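Local coordinates for protein tRNA (uracil(54)-C(5))-methyltransferase (Pyrococcus abyssi, PDB 2JJQ) that catalyses the transfer of a methyl group from S-adenosyl-L-methionine to C5 of uridine 54 in tRNA, forming 5-methyluridine, at residues Val289-Gly300 with Leu308-Asp319. Residues are numbered along the deposited sequence; the frame is centred on the assembly and turned at random.
Sequences VEGEKILDMYSG and LAKRGFNVKGFD. With SAH (S-adenosyl-L-homocysteine), chain B.
With chi1 at -165°, D319 swings its carboxylate away from its own backbone N and back toward G300, whose N-H meets OD2 from above the carboxylate plane (G300 N to D319 OD2, 2.7 Å). With chi1 at 170°, CG of L295 lies opposite its own N, and from there CD1 comes to the edge of the F318 ring, in its plane, 3.3 Å from F318 CD2. Beside this pair M297 crosses F318 at about a right angle, SD against CB. On the opposite face of the sheet, I294 sends CG1 to F313 CD1 (3.6 Å) and CG2 to L308 CD1, while V289 CG2 reaches F313 CZ; the F313 ring also turns its edge to E292 O.

Strands 293-297 and 314-319 run parallel, their axes 19° apart, and helix 303-310 links them in a beta-alpha-beta crossover, the first such unit of the Rossmann-like fold of class I methyltransferases. The hydrogen bonds show parallel pairing: I294, opposite V315, gives its N-H to N314 O and takes K316 N at its own O, and D296 N repeats the step at K316 O (2.8 Å). Beyond the strand, S299 N reaches F318 O from above the carbonyl plane (3.0 Å). D296 faces the helix side, where its OD2 accepts from G305 N.

At the C-terminal strand ends, the D319 carboxylate holds the ribose of S-adenosylhomocysteine with both oxygens, OD1 to O2' (2.7 Å) and OD2 to O3' (2.6 Å). OD2 therefore receives both the G300 amide and a ribose hydroxyl. Y298 O accepts the ligand amine N, and M297 CE sits 4.1 Å above the centre of the Y298 ring, whose OH bonds to D346.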
# COMPACT_ATOMS: atom_id res chain seq x y z
N VAL A 289 5.30 -16.40 -14.71
CA VAL A 289 4.19 -17.22 -15.24
C VAL A 289 4.70 -18.12 -16.40
O VAL A 289 5.72 -17.83 -17.01
CB VAL A 289 3.00 -16.37 -15.71
CG1 VAL A 289 2.54 -15.40 -14.57
CG2 VAL A 289 3.39 -15.48 -16.92
N GLU A 290 3.95 -19.16 -16.70
CA GLU A 290 4.27 -20.08 -17.80
C GLU A 290 3.03 -20.37 -18.63
O GLU A 290 1.91 -20.41 -18.12
CB GLU A 290 4.86 -21.39 -17.27
CG GLU A 290 6.26 -21.21 -16.67
CD GLU A 290 6.91 -22.50 -16.25
OE1 GLU A 290 6.42 -23.58 -16.62
OE2 GLU A 290 7.93 -22.44 -15.54
N GLY A 291 3.23 -20.61 -19.92
CA GLY A 291 2.14 -21.01 -20.77
C GLY A 291 1.46 -19.82 -21.42
O GLY A 291 2.06 -18.78 -21.59
N GLU A 292 0.18 -19.97 -21.76
CA GLU A 292 -0.52 -18.90 -22.46
C GLU A 292 -1.76 -18.43 -21.69
O GLU A 292 -2.10 -17.21 -21.68
CB GLU A 292 -0.98 -19.39 -23.81
CG GLU A 292 -1.56 -18.29 -24.63
CD GLU A 292 -0.61 -17.09 -24.86
OE1 GLU A 292 0.64 -17.21 -24.75
OE2 GLU A 292 -1.13 -16.02 -25.20
N LYS A 293 -2.44 -19.41 -21.10
CA LYS A 293 -3.73 -19.17 -20.35
C LYS A 293 -3.49 -18.82 -18.89
O LYS A 293 -3.02 -19.65 -18.13
CB LYS A 293 -4.66 -20.37 -20.44
CG LYS A 293 -5.16 -20.62 -21.86
CD LYS A 293 -6.00 -21.87 -21.93
CE LYS A 293 -6.70 -21.89 -23.28
NZ LYS A 293 -7.53 -23.12 -23.52
N ILE A 294 -3.80 -17.58 -18.50
CA ILE A 294 -3.45 -17.11 -17.15
C ILE A 294 -4.71 -16.75 -16.43
O ILE A 294 -5.58 -16.09 -17.03
CB ILE A 294 -2.60 -15.82 -17.22
CG1 ILE A 294 -1.39 -15.96 -18.17
CG2 ILE A 294 -2.09 -15.37 -15.83
CD1 ILE A 294 -0.40 -17.08 -17.78
N LEU A 295 -4.83 -17.16 -15.17
CA LEU A 295 -5.88 -16.60 -14.29
C LEU A 295 -5.27 -15.58 -13.33
O LEU A 295 -4.32 -15.92 -12.62
CB LEU A 295 -6.56 -17.69 -13.45
CG LEU A 295 -7.50 -17.26 -12.32
CD1 LEU A 295 -8.68 -16.52 -12.89
CD2 LEU A 295 -7.97 -18.56 -11.67
N ASP A 296 -5.81 -14.36 -13.31
CA ASP A 296 -5.40 -13.29 -12.40
C ASP A 296 -6.48 -13.29 -11.29
O ASP A 296 -7.49 -12.53 -11.36
CB ASP A 296 -5.31 -11.94 -13.15
CG ASP A 296 -4.77 -10.78 -12.26
OD1 ASP A 296 -4.22 -11.09 -11.15
OD2 ASP A 296 -4.88 -9.58 -12.70
N MET A 297 -6.25 -14.10 -10.25
CA MET A 297 -7.20 -14.26 -9.15
C MET A 297 -6.94 -13.17 -8.08
O MET A 297 -5.78 -12.91 -7.74
CB MET A 297 -7.14 -15.69 -8.59
CG MET A 297 -8.22 -15.96 -7.47
SD MET A 297 -9.87 -15.51 -8.05
CE MET A 297 -10.76 -15.29 -6.51
N TYR A 298 -8.01 -12.60 -7.53
CA TYR A 298 -7.94 -11.40 -6.69
C TYR A 298 -7.28 -10.28 -7.52
O TYR A 298 -6.37 -9.62 -7.07
CB TYR A 298 -7.11 -11.66 -5.44
CG TYR A 298 -7.47 -12.92 -4.66
CD1 TYR A 298 -8.55 -12.92 -3.77
CD2 TYR A 298 -6.68 -14.07 -4.75
CE1 TYR A 298 -8.88 -14.06 -3.05
CE2 TYR A 298 -6.97 -15.19 -3.99
CZ TYR A 298 -8.07 -15.17 -3.16
OH TYR A 298 -8.32 -16.29 -2.41
N SER A 299 -7.81 -10.06 -8.72
CA SER A 299 -7.15 -9.14 -9.72
C SER A 299 -7.17 -7.70 -9.29
O SER A 299 -6.43 -6.87 -9.83
CB SER A 299 -7.85 -9.24 -11.07
OG SER A 299 -9.18 -8.73 -10.96
N GLY A 300 -8.08 -7.34 -8.39
CA GLY A 300 -8.32 -5.90 -8.20
C GLY A 300 -8.56 -5.25 -9.54
O GLY A 300 -9.28 -5.79 -10.40
N LEU A 308 0.01 -8.44 -18.26
CA LEU A 308 0.22 -9.68 -18.92
C LEU A 308 -0.49 -9.74 -20.28
O LEU A 308 0.05 -10.30 -21.24
CB LEU A 308 -0.19 -10.86 -18.07
CG LEU A 308 0.78 -11.17 -16.92
CD1 LEU A 308 0.32 -12.44 -16.25
CD2 LEU A 308 2.18 -11.37 -17.39
N ALA A 309 -1.72 -9.23 -20.35
CA ALA A 309 -2.45 -9.15 -21.62
C ALA A 309 -1.62 -8.30 -22.62
O ALA A 309 -1.51 -8.64 -23.81
CB ALA A 309 -3.84 -8.50 -21.38
N LYS A 310 -1.05 -7.21 -22.16
CA LYS A 310 -0.17 -6.37 -23.03
C LYS A 310 1.04 -7.17 -23.57
O LYS A 310 1.47 -6.97 -24.75
CB LYS A 310 0.33 -5.12 -22.31
CG LYS A 310 0.99 -4.13 -23.28
CD LYS A 310 -0.03 -3.22 -23.98
CE LYS A 310 0.74 -2.16 -24.83
NZ LYS A 310 -0.28 -1.40 -25.57
N ARG A 311 1.53 -8.10 -22.74
CA ARG A 311 2.72 -8.95 -23.07
C ARG A 311 2.30 -10.15 -23.95
O ARG A 311 3.16 -10.94 -24.41
CB ARG A 311 3.34 -9.44 -21.77
CG ARG A 311 4.00 -8.37 -20.93
CD ARG A 311 5.10 -7.66 -21.71
NE ARG A 311 4.84 -6.28 -21.35
CZ ARG A 311 4.51 -5.26 -22.12
NH1 ARG A 311 4.58 -5.25 -23.46
NH2 ARG A 311 4.22 -4.16 -21.48
N GLY A 312 1.00 -10.30 -24.18
CA GLY A 312 0.47 -11.28 -25.15
C GLY A 312 -0.18 -12.53 -24.56
O GLY A 312 -0.58 -13.48 -25.30
N PHE A 313 -0.31 -12.58 -23.22
CA PHE A 313 -0.97 -13.72 -22.61
C PHE A 313 -2.47 -13.65 -22.79
O PHE A 313 -3.03 -12.57 -23.02
CB PHE A 313 -0.66 -13.81 -21.10
CG PHE A 313 0.79 -14.13 -20.81
CD1 PHE A 313 1.22 -15.46 -20.66
CD2 PHE A 313 1.73 -13.11 -20.72
CE1 PHE A 313 2.59 -15.74 -20.42
CE2 PHE A 313 3.08 -13.39 -20.48
CZ PHE A 313 3.51 -14.71 -20.31
N ASN A 314 -3.10 -14.81 -22.63
CA ASN A 314 -4.54 -14.94 -22.62
C ASN A 314 -5.05 -14.86 -21.15
O ASN A 314 -4.80 -15.76 -20.38
CB ASN A 314 -4.86 -16.29 -23.25
CG ASN A 314 -6.33 -16.66 -23.18
OD1 ASN A 314 -7.07 -16.10 -22.40
ND2 ASN A 314 -6.74 -17.65 -23.95
N VAL A 315 -5.72 -13.78 -20.77
CA VAL A 315 -5.90 -13.51 -19.34
C VAL A 315 -7.37 -13.44 -18.97
O VAL A 315 -8.16 -12.76 -19.66
CB VAL A 315 -5.27 -12.13 -18.94
CG1 VAL A 315 -5.53 -11.80 -17.50
CG2 VAL A 315 -3.77 -12.12 -19.26
N LYS A 316 -7.73 -14.12 -17.89
CA LYS A 316 -9.04 -13.94 -17.28
C LYS A 316 -8.74 -13.55 -15.84
O LYS A 316 -7.87 -14.14 -15.22
CB LYS A 316 -9.78 -15.25 -17.30
CG LYS A 316 -10.22 -15.68 -18.74
CD LYS A 316 -11.08 -16.93 -18.65
CE LYS A 316 -11.71 -17.29 -20.02
NZ LYS A 316 -12.04 -18.75 -19.96
N GLY A 317 -9.46 -12.58 -15.29
CA GLY A 317 -9.24 -12.21 -13.90
C GLY A 317 -10.56 -12.16 -13.17
O GLY A 317 -11.63 -11.96 -13.78
N PHE A 318 -10.49 -12.34 -11.87
CA PHE A 318 -11.67 -12.29 -11.02
C PHE A 318 -11.37 -11.57 -9.70
O PHE A 318 -10.28 -11.67 -9.14
CB PHE A 318 -12.10 -13.70 -10.61
CG PHE A 318 -12.59 -14.56 -11.78
CD1 PHE A 318 -13.92 -14.55 -12.15
CD2 PHE A 318 -11.72 -15.42 -12.43
CE1 PHE A 318 -14.38 -15.35 -13.18
CE2 PHE A 318 -12.16 -16.23 -13.49
CZ PHE A 318 -13.49 -16.20 -13.87
N ASP A 319 -12.39 -10.93 -9.14
CA ASP A 319 -12.26 -10.27 -7.86
C ASP A 319 -13.69 -10.11 -7.33
O ASP A 319 -14.65 -10.01 -8.13
CB ASP A 319 -11.60 -8.90 -8.06
CG ASP A 319 -11.09 -8.30 -6.74
OD1 ASP A 319 -11.90 -7.76 -5.94
OD2 ASP A 319 -9.85 -8.32 -6.54
N SAH B . -3.79 -7.90 -7.50
CA SAH B . -4.52 -6.68 -7.01
CB SAH B . -4.48 -6.59 -5.49
CG SAH B . -5.23 -7.71 -4.81
SD SAH B . -5.68 -7.12 -3.17
C SAH B . -3.81 -5.46 -7.56
O SAH B . -4.28 -4.31 -7.49
OXT SAH B . -2.71 -5.61 -8.08
C5' SAH B . -6.72 -8.48 -2.71
C4' SAH B . -8.01 -8.47 -3.54
O4' SAH B . -8.96 -9.47 -3.07
C3' SAH B . -8.78 -7.15 -3.50
O3' SAH B . -8.84 -6.62 -4.84
C2' SAH B . -10.17 -7.53 -2.93
O2' SAH B . -11.29 -6.84 -3.51
C1' SAH B . -10.30 -8.98 -3.27
N9 SAH B . -11.02 -9.86 -2.35
C8 SAH B . -11.06 -9.78 -0.99
N7 SAH B . -11.74 -10.87 -0.52
C5 SAH B . -12.08 -11.64 -1.56
C6 SAH B . -12.79 -12.92 -1.76
N6 SAH B . -13.27 -13.56 -0.66
N1 SAH B . -12.93 -13.37 -3.05
C2 SAH B . -12.45 -12.70 -4.12
N3 SAH B . -11.81 -11.53 -3.99
C4 SAH B . -11.60 -10.98 -2.77